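Local coordinates for molybdopterin-guanine dinucleotide biosynthesis protein A (MobA) (Archaeoglobus fulgidus, PDB 3NGW) that probably acts as a GTP-binding nucleotidyltransferase that attaches the guanine nucleotide to molybdopterin in molybdenum cofactor biosynthesis, at residues A[135-140]-A[154-159]; A[107-112]-A[127-132]. All coordinates share one frame; numbering follows the deposited sequence.

Contact 1 (A[135-140]-A[154-159]); sequences ADELER and ERLNVV. With CA (calcium ion), chain B.
Glu137, in the first turn of helix 135-143, faces the bend at Arg155 and Leu156 that carries the chain from helix 150-154 into strand 158-162, with the CA atoms of Glu137 and Arg155 7.1 Å apart. The side chains of Glu137 and Leu156 run antiparallel alongside one another, and Glu137 CB lies 3.4 Å from Leu156 CD2. Bent at its second torsion (chi2 49°), the glutamate then runs across the Arg155 chain at about a right angle, bringing OE2 to 3.2 Å from Arg155 CD. Glu137 OE2 stays 4.2 Å from Arg155 NE, too far for an ion pair, whereas OE1 forms a salt bridge within the helix, 2.7 Å from Arg140 NH1. In this GT-A-type nucleotidyltransferase domain the contact sits at the surface, beside the edge strand 158-162 of the central mixed sheet. Replacing Glu137 by alanine is likely to deprive Arg140 of its carboxylate mate and to remove the cover over the Arg155 chain. On the same helix, Asp136 OD2 binds a calcium ion at 2.8 Å; three waters also bind the ion, and Asp136 OD1 makes a salt bridge to Arg81 of helix 72-83.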
loop_
_atom_site.group_PDB
_atom_site.type_symbol
_atom_site.label_atom_id
_atom_site.label_comp_id
_atom_site.label_asym_id
_atom_site.label_seq_id
_atom_site.Cartn_x
_atom_site.Cartn_y
_atom_site.Cartn_z
ATOM N N ALA A 135 6.923 13.036 4.959
ATOM C CA ALA A 135 5.641 13.317 5.604
ATOM C C ALA A 135 5.108 14.754 5.535
ATOM O O ALA A 135 3.903 14.952 5.382
ATOM C CB ALA A 135 5.683 12.863 7.057
ATOM N N ASP A 136 5.980 15.749 5.655
ATOM C CA ASP A 136 5.527 17.131 5.614
ATOM C C ASP A 136 4.885 17.512 4.296
ATOM O O ASP A 136 3.824 18.126 4.276
ATOM C CB ASP A 136 6.682 18.096 5.899
ATOM C CG ASP A 136 7.186 17.996 7.319
ATOM O OD1 ASP A 136 6.350 17.866 8.238
ATOM O OD2 ASP A 136 8.421 18.056 7.519
ATOM N N GLU A 137 5.537 17.160 3.196
ATOM C CA GLU A 137 5.004 17.483 1.882
ATOM C C GLU A 137 3.674 16.762 1.640
ATOM O O GLU A 137 2.767 17.307 1.001
ATOM C CB GLU A 137 6.020 17.124 0.795
ATOM C CG GLU A 137 6.116 18.172 -0.298
ATOM C CD GLU A 137 6.274 19.582 0.258
ATOM O OE1 GLU A 137 7.252 19.833 1.005
ATOM O OE2 GLU A 137 5.411 20.434 -0.050
ATOM N N LEU A 138 3.554 15.543 2.159
ATOM C CA LEU A 138 2.323 14.773 2.011
ATOM C C LEU A 138 1.215 15.408 2.834
ATOM O O LEU A 138 0.070 15.481 2.397
ATOM C CB LEU A 138 2.527 13.319 2.460
ATOM C CG LEU A 138 3.460 12.455 1.604
ATOM C CD1 LEU A 138 3.477 11.022 2.132
ATOM C CD2 LEU A 138 2.979 12.468 0.162
ATOM N N GLU A 139 1.559 15.874 4.028
ATOM C CA GLU A 139 0.577 16.495 4.903
ATOM C C GLU A 139 0.099 17.830 4.353
ATOM O O GLU A 139 -1.073 18.171 4.490
ATOM C CB GLU A 139 1.157 16.696 6.293
ATOM C CG GLU A 139 0.215 17.392 7.236
ATOM C CD GLU A 139 0.746 17.395 8.643
ATOM O OE1 GLU A 139 1.964 17.609 8.820
ATOM O OE2 GLU A 139 -0.053 17.192 9.582
ATOM N N ARG A 140 1.006 18.588 3.743
ATOM C CA ARG A 140 0.626 19.873 3.172
ATOM C C ARG A 140 -0.402 19.616 2.079
ATOM O O ARG A 140 -1.399 20.333 1.968
ATOM C CB ARG A 140 1.839 20.597 2.584
ATOM C CG ARG A 140 2.816 21.089 3.631
ATOM C CD ARG A 140 3.852 22.030 3.037
ATOM N NE ARG A 140 4.925 22.293 3.998
ATOM C CZ ARG A 140 6.011 21.537 4.137
ATOM N NH1 ARG A 140 6.184 20.470 3.367
ATOM N NH2 ARG A 140 6.914 21.830 5.065
ATOM N N GLU A 154 6.678 15.709 -6.410
ATOM C CA GLU A 154 7.528 16.578 -7.215
ATOM C C GLU A 154 8.343 17.522 -6.347
ATOM O O GLU A 154 9.403 17.990 -6.758
ATOM C CB GLU A 154 6.683 17.372 -8.211
ATOM C CG GLU A 154 6.303 16.582 -9.457
ATOM C CD GLU A 154 5.309 17.313 -10.338
ATOM O OE1 GLU A 154 5.061 16.842 -11.473
ATOM O OE2 GLU A 154 4.769 18.353 -9.892
ATOM N N ARG A 155 7.847 17.795 -5.144
ATOM C CA ARG A 155 8.545 18.671 -4.210
ATOM C C ARG A 155 9.469 17.891 -3.269
ATOM O O ARG A 155 10.041 18.462 -2.343
ATOM C CB ARG A 155 7.542 19.466 -3.374
ATOM C CG ARG A 155 6.982 20.711 -4.037
ATOM C CD ARG A 155 6.169 21.499 -3.019
ATOM N NE ARG A 155 6.056 22.923 -3.326
ATOM C CZ ARG A 155 5.406 23.424 -4.374
ATOM N NH1 ARG A 155 4.802 22.614 -5.235
ATOM N NH2 ARG A 155 5.351 24.740 -4.553
ATOM N N LEU A 156 9.618 16.591 -3.512
ATOM C CA LEU A 156 10.464 15.740 -2.677
ATOM C C LEU A 156 11.572 15.074 -3.481
ATOM O O LEU A 156 11.498 14.988 -4.702
ATOM C CB LEU A 156 9.618 14.648 -2.013
ATOM C CG LEU A 156 8.501 15.089 -1.069
ATOM C CD1 LEU A 156 7.628 13.899 -0.715
ATOM C CD2 LEU A 156 9.097 15.718 0.176
ATOM N N ASN A 157 12.598 14.592 -2.789
ATOM C CA ASN A 157 13.696 13.903 -3.452
ATOM C C ASN A 157 13.271 12.444 -3.635
ATOM O O ASN A 157 13.428 11.624 -2.732
ATOM C CB ASN A 157 14.969 14.003 -2.600
ATOM C CG ASN A 157 16.105 13.132 -3.123
ATOM O OD1 ASN A 157 16.399 13.120 -4.323
ATOM N ND2 ASN A 157 16.762 12.410 -2.217
ATOM N N VAL A 158 12.723 12.133 -4.807
ATOM C CA VAL A 158 12.241 10.788 -5.109
ATOM C C VAL A 158 13.156 9.973 -6.027
ATOM O O VAL A 158 13.695 10.493 -7.005
ATOM C CB VAL A 158 10.837 10.845 -5.763
ATOM C CG1 VAL A 158 10.291 9.437 -5.952
ATOM C CG2 VAL A 158 9.889 11.675 -4.901
ATOM N N VAL A 159 13.322 8.692 -5.703
ATOM C CA VAL A 159 14.140 7.782 -6.499
ATOM C C VAL A 159 13.216 6.811 -7.220
ATOM O O VAL A 159 12.597 5.958 -6.589
ATOM C CB VAL A 159 15.113 6.943 -5.626
ATOM C CG1 VAL A 159 15.801 5.886 -6.487
ATOM C CG2 VAL A 159 16.158 7.844 -4.991
HETATM CA CA CA B . 8.340 18.452 10.300
HETATM O O HOH W 1 8.072 15.615 9.965
HETATM O O HOH W 2 6.339 20.371 10.460
HETATM O O HOH W 3 6.360 17.219 11.428
#

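Contact 2 (A[107-112]-A[127-132]); sequences EGEKAG and LAYYAE
Tyr129, on the short strand 129-130, lays one face of its ring against the last turns of helix 98-111, where the CA atoms of Gly108 and Tyr129 are 5.8 Å apart. Its first torsion sets CG opposite the backbone N (chi1 164°), which carries the ring from the strand to the helix. Gly108 CA stands over that face, 3.8 Å from the ring centroid and 23° off the normal, in a CH-pi contact. It lies toward the CD2 side of the ring, 3.5 Å from Tyr129 CD2, and the backbone N of Glu109 is over the same face. A CB on Gly108 would collide with the ring at CG, so the glycine is what lets backbone and aromatic face come this close.

Glu109 reaches the far end of the ring by a folded route: CG sits beside the backbone N, and a bend at the second torsion turns the carboxylate back to the phenol. Tyr129 OH donates to Glu109 OE2 at 2.8 Å, meeting the anti side of the carboxylate, somewhat out of its plane. The carboxylate is steeply inclined to the ring, at 65°, and the glutamate crosses the tyrosine at about a right angle.

The contact fixes helix 98-111 to one side of the central sheet, where Tyr129 also touches Val87 of strand 86-90. Glu109 OE2 bonds Ser85 OG as well. The phenol thus donates its O-H to a probably ionised carboxylate, a pairing likely to keep the tip of the phenol in place and to steady the negative charge at the helix's C-terminal end, while packing against Gly108 sets how the ring is turned.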
loop_
_atom_site.group_PDB
_atom_site.type_symbol
_atom_site.label_atom_id
_atom_site.label_comp_id
_atom_site.label_asym_id
_atom_site.label_seq_id
_atom_site.Cartn_x
_atom_site.Cartn_y
_atom_site.Cartn_z
ATOM N N GLU A 107 16.789 -0.875 -0.117
ATOM C CA GLU A 107 17.286 0.064 -1.111
ATOM C C GLU A 107 16.840 1.478 -0.797
ATOM O O GLU A 107 17.590 2.435 -0.993
ATOM C CB GLU A 107 16.802 -0.323 -2.509
ATOM C CG GLU A 107 17.593 -1.454 -3.148
ATOM C CD GLU A 107 19.070 -1.116 -3.293
ATOM O OE1 GLU A 107 19.396 -0.137 -3.995
ATOM O OE2 GLU A 107 19.901 -1.833 -2.698
ATOM N N GLY A 108 15.615 1.607 -0.305
ATOM C CA GLY A 108 15.099 2.917 0.025
ATOM C C GLY A 108 15.882 3.545 1.156
ATOM O O GLY A 108 16.297 4.702 1.062
ATOM N N GLU A 109 16.083 2.780 2.226
ATOM C CA GLU A 109 16.815 3.257 3.399
ATOM C C GLU A 109 18.247 3.658 3.062
ATOM O O GLU A 109 18.693 4.740 3.432
ATOM C CB GLU A 109 16.839 2.184 4.496
ATOM C CG GLU A 109 15.513 1.959 5.211
ATOM C CD GLU A 109 15.287 2.900 6.395
ATOM O OE1 GLU A 109 15.933 2.714 7.451
ATOM O OE2 GLU A 109 14.461 3.831 6.278
ATOM N N LYS A 110 18.971 2.795 2.360
ATOM C CA LYS A 110 20.347 3.115 2.018
ATOM C C LYS A 110 20.429 4.315 1.081
ATOM O O LYS A 110 21.270 5.191 1.264
ATOM C CB LYS A 110 21.047 1.905 1.385
ATOM C CG LYS A 110 20.471 1.483 0.052
ATOM C CD LYS A 110 21.368 0.475 -0.664
ATOM C CE LYS A 110 21.416 -0.865 0.051
ATOM N NZ LYS A 110 22.176 -1.877 -0.737
ATOM N N ALA A 111 19.542 4.363 0.092
ATOM C CA ALA A 111 19.530 5.450 -0.890
ATOM C C ALA A 111 19.451 6.855 -0.296
ATOM O O ALA A 111 19.893 7.821 -0.918
ATOM C CB ALA A 111 18.383 5.246 -1.871
ATOM N N GLY A 112 18.886 6.970 0.904
ATOM C CA GLY A 112 18.756 8.273 1.540
ATOM C C GLY A 112 17.919 9.229 0.702
ATOM O O GLY A 112 18.388 10.288 0.281
ATOM N N LEU A 127 3.053 1.057 -3.763
ATOM C CA LEU A 127 3.890 -0.119 -3.591
ATOM C C LEU A 127 5.313 0.421 -3.652
ATOM O O LEU A 127 6.065 0.145 -4.588
ATOM C CB LEU A 127 3.627 -1.129 -4.709
ATOM C CG LEU A 127 3.966 -2.599 -4.438
ATOM C CD1 LEU A 127 5.406 -2.887 -4.732
ATOM C CD2 LEU A 127 3.633 -2.924 -2.990
ATOM N N ALA A 128 5.661 1.219 -2.642
ATOM C CA ALA A 128 6.982 1.839 -2.562
ATOM C C ALA A 128 7.425 2.201 -1.144
ATOM O O ALA A 128 6.659 2.118 -0.187
ATOM C CB ALA A 128 7.010 3.084 -3.435
ATOM N N TYR A 129 8.683 2.612 -1.045
ATOM C CA TYR A 129 9.302 3.019 0.205
ATOM C C TYR A 129 9.129 4.525 0.423
ATOM O O TYR A 129 9.303 5.322 -0.504
ATOM C CB TYR A 129 10.797 2.683 0.164
ATOM C CG TYR A 129 11.611 3.379 1.231
ATOM C CD1 TYR A 129 11.709 2.862 2.527
ATOM C CD2 TYR A 129 12.221 4.604 0.967
ATOM C CE1 TYR A 129 12.394 3.566 3.533
ATOM C CE2 TYR A 129 12.895 5.303 1.958
ATOM C CZ TYR A 129 12.977 4.784 3.231
ATOM O OH TYR A 129 13.632 5.521 4.189
ATOM N N TYR A 130 8.769 4.904 1.645
ATOM C CA TYR A 130 8.609 6.310 2.006
ATOM C C TYR A 130 9.350 6.511 3.323
ATOM O O TYR A 130 9.226 5.700 4.239
ATOM C CB TYR A 130 7.123 6.696 2.192
ATOM C CG TYR A 130 6.290 6.723 0.914
ATOM C CD1 TYR A 130 5.696 5.565 0.409
ATOM C CD2 TYR A 130 6.132 7.905 0.185
ATOM C CE1 TYR A 130 4.973 5.583 -0.792
ATOM C CE2 TYR A 130 5.416 7.926 -1.015
ATOM C CZ TYR A 130 4.845 6.766 -1.495
ATOM O OH TYR A 130 4.168 6.786 -2.694
ATOM N N ALA A 131 10.139 7.575 3.400
ATOM C CA ALA A 131 10.879 7.890 4.613
ATOM C C ALA A 131 10.076 8.952 5.350
ATOM O O ALA A 131 9.222 9.608 4.756
ATOM C CB ALA A 131 12.266 8.423 4.267
ATOM N N GLU A 132 10.347 9.113 6.640
ATOM C CA GLU A 132 9.659 10.100 7.467
ATOM C C GLU A 132 9.800 11.514 6.919
ATOM O O GLU A 132 8.905 12.349 7.073
ATOM C CB GLU A 132 10.229 10.061 8.883
ATOM C CG GLU A 132 9.666 11.110 9.816
ATOM C CD GLU A 132 10.203 10.970 11.229
ATOM O OE1 GLU A 132 9.835 9.988 11.911
ATOM O OE2 GLU A 132 11.008 11.834 11.656
#

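In the fold
From the N terminus, the chain reaches contact 2 first, along helix 98-111. It then leaves through strand 115-119 and returns by strand 129-130, where contact 2 closes a loop of 14 residues between its segments. Helix 135-143 follows directly and opens contact 1, which closes after 13 more residues, which take in most of helix 150-154, as the chain enters strand 158-162. The two loops therefore come in series, neither nested nor crossed. Both reach the mixed sheet: contact 2 ties helix 98-111 to an inner strand, contact 1 joins helix 135-143 to the approach to its edge. Their centres are about 12 Å apart, and they touch where Asn157 ND2 packs 3.7 Å from Gly112 O.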